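Local coordinates for protein HTH-type transcriptional regulator KdgR (PDB 1YSP) that represses transcription of genes for transport and catabolism of 2-keto-3-deoxygluconate through its DNA-binding part, this chain being the C-terminal IclR-type domain, at residues Y59-R73 with L103-E117. Numbering follows the deposited sequence.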
loop_
_atom_site.group_PDB
_atom_site.type_symbol
_atom_site.label_atom_id
_atom_site.label_comp_id
_atom_site.label_asym_id
_atom_site.label_seq_id
_atom_site.Cartn_x
_atom_site.Cartn_y
_atom_site.Cartn_z
ATOM N N TYR A 59 -1.824 6.572 -7.622
ATOM C CA TYR A 59 -3.232 6.947 -7.284
ATOM C C TYR A 59 -4.206 5.754 -7.337
ATOM O O TYR A 59 -5.364 5.852 -6.864
ATOM C CB TYR A 59 -3.735 8.067 -8.287
ATOM C CG TYR A 59 -3.550 7.702 -9.745
ATOM C CD1 TYR A 59 -4.543 6.982 -10.440
ATOM C CD2 TYR A 59 -2.377 8.074 -10.454
ATOM C CE1 TYR A 59 -4.361 6.597 -11.799
ATOM C CE2 TYR A 59 -2.199 7.721 -11.814
ATOM C CZ TYR A 59 -3.163 6.989 -12.475
ATOM O OH TYR A 59 -2.952 6.669 -13.795
ATOM N N SER A 60 -3.755 4.634 -7.905
ATOM C CA SER A 60 -4.619 3.444 -8.125
ATOM C C SER A 60 -4.134 2.179 -7.372
ATOM O O SER A 60 -4.728 1.069 -7.565
ATOM C CB SER A 60 -4.665 3.091 -9.610
ATOM O OG SER A 60 -3.358 2.781 -10.107
ATOM N N THR A 61 -3.067 2.323 -6.588
ATOM C CA THR A 61 -2.496 1.215 -5.795
ATOM C C THR A 61 -2.734 1.471 -4.308
ATOM O O THR A 61 -2.738 2.621 -3.892
ATOM C CB THR A 61 -0.973 1.022 -6.054
ATOM O OG1 THR A 61 -0.233 2.215 -5.698
ATOM C CG2 THR A 61 -0.750 0.662 -7.504
ATOM N N ALA A 62 -2.939 0.420 -3.502
ATOM C CA ALA A 62 -3.102 0.575 -2.078
ATOM C C ALA A 62 -1.774 1.117 -1.463
ATOM O O ALA A 62 -1.793 1.978 -0.601
ATOM C CB ALA A 62 -3.560 -0.776 -1.406
ATOM N N ILE A 63 -0.660 0.621 -1.944
ATOM C CA ILE A 63 0.687 1.075 -1.419
ATOM C C ILE A 63 0.933 2.553 -1.777
ATOM O O ILE A 63 1.479 3.342 -0.985
ATOM C CB ILE A 63 1.820 0.150 -1.978
ATOM C CG1 ILE A 63 1.769 -1.246 -1.276
ATOM C CG2 ILE A 63 3.219 0.825 -1.804
ATOM C CD1 ILE A 63 2.583 -2.336 -2.044
ATOM N N GLY A 64 0.577 2.930 -3.007
ATOM C CA GLY A 64 0.676 4.338 -3.419
ATOM C C GLY A 64 -0.098 5.234 -2.485
ATOM O O GLY A 64 0.411 6.267 -2.035
ATOM N N LYS A 65 -1.330 4.879 -2.173
ATOM C CA LYS A 65 -2.109 5.685 -1.248
ATOM C C LYS A 65 -1.447 5.841 0.117
ATOM O O LYS A 65 -1.450 6.933 0.711
ATOM C CB LYS A 65 -3.502 5.167 -1.075
ATOM C CG LYS A 65 -4.288 5.303 -2.442
ATOM C CD LYS A 65 -5.720 4.836 -2.276
ATOM C CE LYS A 65 -6.292 4.527 -3.693
ATOM N NZ LYS A 65 -7.676 3.882 -3.628
ATOM N N VAL A 66 -0.897 4.752 0.634
ATOM C CA VAL A 66 -0.304 4.896 1.966
ATOM C C VAL A 66 1.031 5.637 1.946
ATOM O O VAL A 66 1.385 6.240 2.957
ATOM C CB VAL A 66 -0.182 3.514 2.789
ATOM C CG1 VAL A 66 -1.566 2.735 2.883
ATOM C CG2 VAL A 66 0.936 2.686 2.314
ATOM N N LEU A 67 1.749 5.621 0.826
ATOM C CA LEU A 67 3.031 6.374 0.674
ATOM C C LEU A 67 2.817 7.885 0.580
ATOM O O LEU A 67 3.732 8.677 0.847
ATOM C CB LEU A 67 3.800 5.929 -0.543
ATOM C CG LEU A 67 4.513 4.585 -0.486
ATOM C CD1 LEU A 67 4.798 4.098 -1.911
ATOM C CD2 LEU A 67 5.805 4.698 0.362
ATOM N N LEU A 68 1.615 8.259 0.193
ATOM C CA LEU A 68 1.189 9.673 0.161
ATOM C C LEU A 68 0.394 10.186 1.326
ATOM O O LEU A 68 0.467 11.399 1.612
ATOM C CB LEU A 68 0.359 9.947 -1.124
ATOM C CG LEU A 68 1.062 9.648 -2.453
ATOM C CD1 LEU A 68 0.082 9.890 -3.689
ATOM C CD2 LEU A 68 2.406 10.425 -2.676
ATOM N N ALA A 69 -0.435 9.338 1.962
ATOM C CA ALA A 69 -1.446 9.793 2.931
ATOM C C ALA A 69 -0.921 10.512 4.180
ATOM O O ALA A 69 -1.593 11.386 4.700
ATOM C CB ALA A 69 -2.432 8.678 3.322
ATOM N N TRP A 70 0.258 10.151 4.655
ATOM C CA TRP A 70 0.805 10.820 5.853
ATOM C C TRP A 70 1.769 11.997 5.511
ATOM O O TRP A 70 2.362 12.621 6.424
ATOM C CB TRP A 70 1.514 9.784 6.756
ATOM C CG TRP A 70 0.549 8.893 7.519
ATOM C CD1 TRP A 70 0.126 9.065 8.800
ATOM C CD2 TRP A 70 -0.139 7.721 7.024
ATOM N NE1 TRP A 70 -0.801 8.102 9.125
ATOM C CE2 TRP A 70 -0.951 7.245 8.066
ATOM C CE3 TRP A 70 -0.136 7.034 5.798
ATOM C CZ2 TRP A 70 -1.761 6.112 7.930
ATOM C CZ3 TRP A 70 -0.930 5.888 5.666
ATOM C CH2 TRP A 70 -1.742 5.459 6.731
ATOM N N ARG A 71 1.928 12.286 4.223
ATOM C CA ARG A 71 2.920 13.267 3.770
ATOM C C ARG A 71 2.394 14.671 3.842
ATOM O O ARG A 71 1.171 14.879 3.849
ATOM C CB ARG A 71 3.364 13.005 2.339
ATOM C CG ARG A 71 4.431 12.010 2.203
ATOM C CD ARG A 71 5.057 12.210 0.865
ATOM N NE ARG A 71 5.521 10.957 0.314
ATOM C CZ ARG A 71 6.740 10.457 0.478
ATOM N NH1 ARG A 71 7.035 9.288 -0.074
ATOM N NH2 ARG A 71 7.666 11.105 1.183
ATOM N N ASP A 72 3.332 15.636 3.919
ATOM C CA ASP A 72 2.987 17.053 3.822
ATOM C C ASP A 72 2.207 17.189 2.516
ATOM O O ASP A 72 2.664 16.721 1.468
ATOM C CB ASP A 72 4.258 17.939 3.845
ATOM C CG ASP A 72 3.980 19.430 3.511
ATOM O OD1 ASP A 72 3.053 20.050 4.100
ATOM O OD2 ASP A 72 4.712 19.985 2.654
ATOM N N ARG A 73 1.024 17.794 2.596
ATOM C CA ARG A 73 0.123 17.901 1.452
ATOM C C ARG A 73 0.676 18.788 0.319
ATOM O O ARG A 73 0.130 18.812 -0.797
ATOM C CB ARG A 73 -1.247 18.402 1.899
ATOM C CG ARG A 73 -2.381 18.049 0.926
ATOM C CD ARG A 73 -3.288 16.896 1.429
ATOM N NE ARG A 73 -2.532 15.731 1.900
ATOM C CZ ARG A 73 -3.071 14.623 2.411
ATOM N NH1 ARG A 73 -4.397 14.489 2.518
ATOM N NH2 ARG A 73 -2.276 13.630 2.816
ATOM N N LEU A 103 -7.016 10.295 0.318
ATOM C CA LEU A 103 -5.852 10.246 1.208
ATOM C C LEU A 103 -6.204 10.633 2.654
ATOM O O LEU A 103 -5.613 10.097 3.619
ATOM C CB LEU A 103 -4.733 11.105 0.648
ATOM C CG LEU A 103 -4.180 10.683 -0.724
ATOM C CD1 LEU A 103 -2.983 11.588 -0.951
ATOM C CD2 LEU A 103 -3.765 9.225 -0.801
ATOM N N ASP A 104 -7.151 11.562 2.807
ATOM C CA ASP A 104 -7.678 11.926 4.136
ATOM C C ASP A 104 -8.255 10.690 4.822
ATOM O O ASP A 104 -7.966 10.423 6.014
ATOM C CB ASP A 104 -8.789 12.988 4.064
ATOM C CG ASP A 104 -8.298 14.372 3.685
ATOM O OD1 ASP A 104 -7.108 14.680 3.777
ATOM O OD2 ASP A 104 -9.170 15.162 3.250
ATOM N N GLN A 105 -9.092 9.944 4.100
ATOM C CA GLN A 105 -9.713 8.746 4.663
ATOM C C GLN A 105 -8.642 7.679 4.974
ATOM O O GLN A 105 -8.729 6.996 6.023
ATOM C CB GLN A 105 -10.760 8.184 3.716
ATOM C CG GLN A 105 -11.380 6.886 4.141
ATOM C CD GLN A 105 -12.296 7.069 5.333
ATOM O OE1 GLN A 105 -12.751 8.194 5.597
ATOM N NE2 GLN A 105 -12.562 5.987 6.070
ATOM N N VAL A 106 -7.665 7.531 4.080
ATOM C CA VAL A 106 -6.584 6.555 4.322
ATOM C C VAL A 106 -5.875 6.872 5.674
ATOM O O VAL A 106 -5.719 5.989 6.519
ATOM C CB VAL A 106 -5.568 6.532 3.117
ATOM C CG1 VAL A 106 -4.298 5.698 3.446
ATOM C CG2 VAL A 106 -6.242 5.953 1.856
ATOM N N ARG A 107 -5.449 8.118 5.844
ATOM C CA ARG A 107 -4.809 8.537 7.104
ATOM C C ARG A 107 -5.725 8.270 8.312
ATOM O O ARG A 107 -5.295 7.654 9.333
ATOM C CB ARG A 107 -4.297 9.992 7.025
ATOM C CG ARG A 107 -3.128 10.309 7.978
ATOM C CD ARG A 107 -2.720 11.804 7.957
ATOM N NE ARG A 107 -2.123 12.161 9.256
ATOM C CZ ARG A 107 -0.881 12.617 9.457
ATOM N NH1 ARG A 107 -0.048 12.841 8.442
ATOM N NH2 ARG A 107 -0.476 12.877 10.699
ATOM N N GLU A 108 -6.985 8.651 8.182
ATOM C CA GLU A 108 -7.982 8.496 9.247
ATOM C C GLU A 108 -8.162 7.027 9.671
ATOM O O GLU A 108 -8.226 6.738 10.859
ATOM C CB GLU A 108 -9.301 9.098 8.773
ATOM C CG GLU A 108 -10.401 9.161 9.760
ATOM C CD GLU A 108 -11.650 9.606 9.074
ATOM O OE1 GLU A 108 -12.519 8.738 8.833
ATOM O OE2 GLU A 108 -11.713 10.800 8.690
ATOM N N GLN A 109 -8.234 6.111 8.703
ATOM C CA GLN A 109 -8.532 4.694 8.994
ATOM C C GLN A 109 -7.296 3.825 9.217
ATOM O O GLN A 109 -7.423 2.723 9.740
ATOM C CB GLN A 109 -9.440 4.093 7.917
ATOM C CG GLN A 109 -8.715 3.903 6.558
ATOM C CD GLN A 109 -9.695 3.622 5.421
ATOM O OE1 GLN A 109 -10.909 3.683 5.606
ATOM N NE2 GLN A 109 -9.176 3.301 4.253
ATOM N N GLY A 110 -6.115 4.314 8.817
ATOM C CA GLY A 110 -4.853 3.609 9.010
ATOM C C GLY A 110 -4.467 2.586 7.958
ATOM O O GLY A 110 -3.487 1.849 8.129
ATOM N N TYR A 111 -5.201 2.553 6.832
ATOM C CA TYR A 111 -4.871 1.661 5.726
ATOM C C TYR A 111 -5.422 2.255 4.430
ATOM O O TYR A 111 -6.346 3.088 4.454
ATOM C CB TYR A 111 -5.460 0.236 5.894
ATOM C CG TYR A 111 -6.981 0.190 5.889
ATOM C CD1 TYR A 111 -7.727 -0.019 4.692
ATOM C CD2 TYR A 111 -7.661 0.290 7.068
ATOM C CE1 TYR A 111 -9.159 -0.078 4.753
ATOM C CE2 TYR A 111 -9.048 0.220 7.144
ATOM C CZ TYR A 111 -9.777 0.024 5.994
ATOM O OH TYR A 111 -11.142 -0.013 6.146
ATOM N N GLY A 112 -4.857 1.805 3.317
ATOM C CA GLY A 112 -5.265 2.276 1.978
ATOM C C GLY A 112 -5.727 1.066 1.213
ATOM O O GLY A 112 -5.394 -0.081 1.559
ATOM N N GLU A 113 -6.529 1.296 0.179
ATOM C CA GLU A 113 -7.026 0.167 -0.595
ATOM C C GLU A 113 -6.948 0.448 -2.064
ATOM O O GLU A 113 -6.887 1.632 -2.493
ATOM C CB GLU A 113 -8.492 -0.129 -0.270
ATOM C CG GLU A 113 -8.830 -0.805 1.024
ATOM C CD GLU A 113 -10.366 -1.059 1.111
ATOM O OE1 GLU A 113 -11.115 -0.220 1.699
ATOM O OE2 GLU A 113 -10.819 -2.092 0.577
ATOM N N ASP A 114 -6.963 -0.627 -2.850
ATOM C CA ASP A 114 -7.172 -0.585 -4.276
ATOM C C ASP A 114 -8.355 -1.514 -4.468
ATOM O O ASP A 114 -8.188 -2.722 -4.405
ATOM C CB ASP A 114 -5.944 -1.138 -5.023
ATOM C CG ASP A 114 -6.260 -1.556 -6.481
ATOM O OD1 ASP A 114 -7.324 -1.187 -7.055
ATOM O OD2 ASP A 114 -5.451 -2.252 -7.077
ATOM N N ASN A 115 -9.539 -0.947 -4.638
ATOM C CA ASN A 115 -10.752 -1.717 -4.835
ATOM C C ASN A 115 -11.120 -1.742 -6.327
ATOM O O ASN A 115 -11.883 -0.894 -6.824
ATOM C CB ASN A 115 -11.859 -1.152 -3.957
ATOM C CG ASN A 115 -13.149 -1.955 -4.034
ATOM O OD1 ASN A 115 -13.159 -3.052 -4.582
ATOM N ND2 ASN A 115 -14.238 -1.392 -3.518
ATOM N N GLU A 116 -10.516 -2.677 -7.037
ATOM C CA GLU A 116 -10.626 -2.779 -8.510
ATOM C C GLU A 116 -10.415 -1.439 -9.227
ATOM O O GLU A 116 -11.166 -1.067 -10.157
ATOM C CB GLU A 116 -11.991 -3.390 -8.899
ATOM C CG GLU A 116 -12.237 -4.756 -8.282
ATOM C CD GLU A 116 -13.638 -5.305 -8.687
ATOM O OE1 GLU A 116 -14.647 -4.942 -8.043
ATOM O OE2 GLU A 116 -13.668 -6.091 -9.635
ATOM N N GLU A 117 -9.416 -0.696 -8.746
ATOM C CA GLU A 117 -9.008 0.559 -9.357
ATOM C C GLU A 117 -7.947 0.382 -10.441
ATOM O O GLU A 117 -7.862 1.195 -11.342
ATOM C CB GLU A 117 -8.536 1.525 -8.252
ATOM C CG GLU A 117 -9.676 1.982 -7.349
ATOM C CD GLU A 117 -9.198 2.467 -6.013
ATOM O OE1 GLU A 117 -8.363 3.390 -6.001
ATOM O OE2 GLU A 117 -9.573 1.870 -4.990
HETATM O O HOH W 1 -7.686 4.925 -8.110
HETATM O O HOH W 2 -2.758 -2.241 -5.167
HETATM O O HOH W 3 2.838 12.492 9.081
#
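Arg-107 lies across one face of the Trp-70 indole, its CG making a CH-pi contact 3.6 Å from the centroid of the five-membered ring, while Gly-110 CA comes in at the indole's edge. This belongs to the GAF-like fold of the IclR effector domain: helix 62-69 crosses segment 103-109 of the neighbouring helix at -82° and runs roughly antiparallel to edge strand 112-115, itself paired with strand 123-130. The ring and guanidinium planes stand 35° apart, with Trp-70 CD1 over one face of the Arg-107 guanidinium. The Arg-73 guanidinium turns a face to Leu-103 CD1 and its edge to Asp-104, whose OD1 forms a salt bridge with Arg-73 NH1 at 3.0 Å, the two planes nearly coplanar. Leu-103 enters as a knob among Lys-65, Leu-68, Ala-69 and Arg-73. Ala-69 CB packs 3.5 Å from Val-106 CG1, which also reaches Trp-70 CZ3. Without the indole, as with an alanine here, the Arg-107 chain would probably lose the surface it lies on and a gap would open beside Val-106 and Gly-110. Alongside the strand, Val-66 CG1 sits 3.4 Å from Gly-112 N, and a side chain on this glycine would press on Val-66, Lys-65 and Ala-62 O. Glu-113 sends its carboxylate to Arg-123, whereas its carbonyl faces the helix. Lys-65, extended beyond CG, carries its ammonium across to Glu-113 and Glu-117, where two acceptors hold it. One is Glu-113 O, 2.6 Å from Lys-65 NZ; the other is Glu-117, in a salt bridge likely to offset the buried charge. Glu-117 OE1 takes Lys-65 NZ on its syn lone pair at 2.5 Å and also accepts from a water that donates to Tyr-59 O.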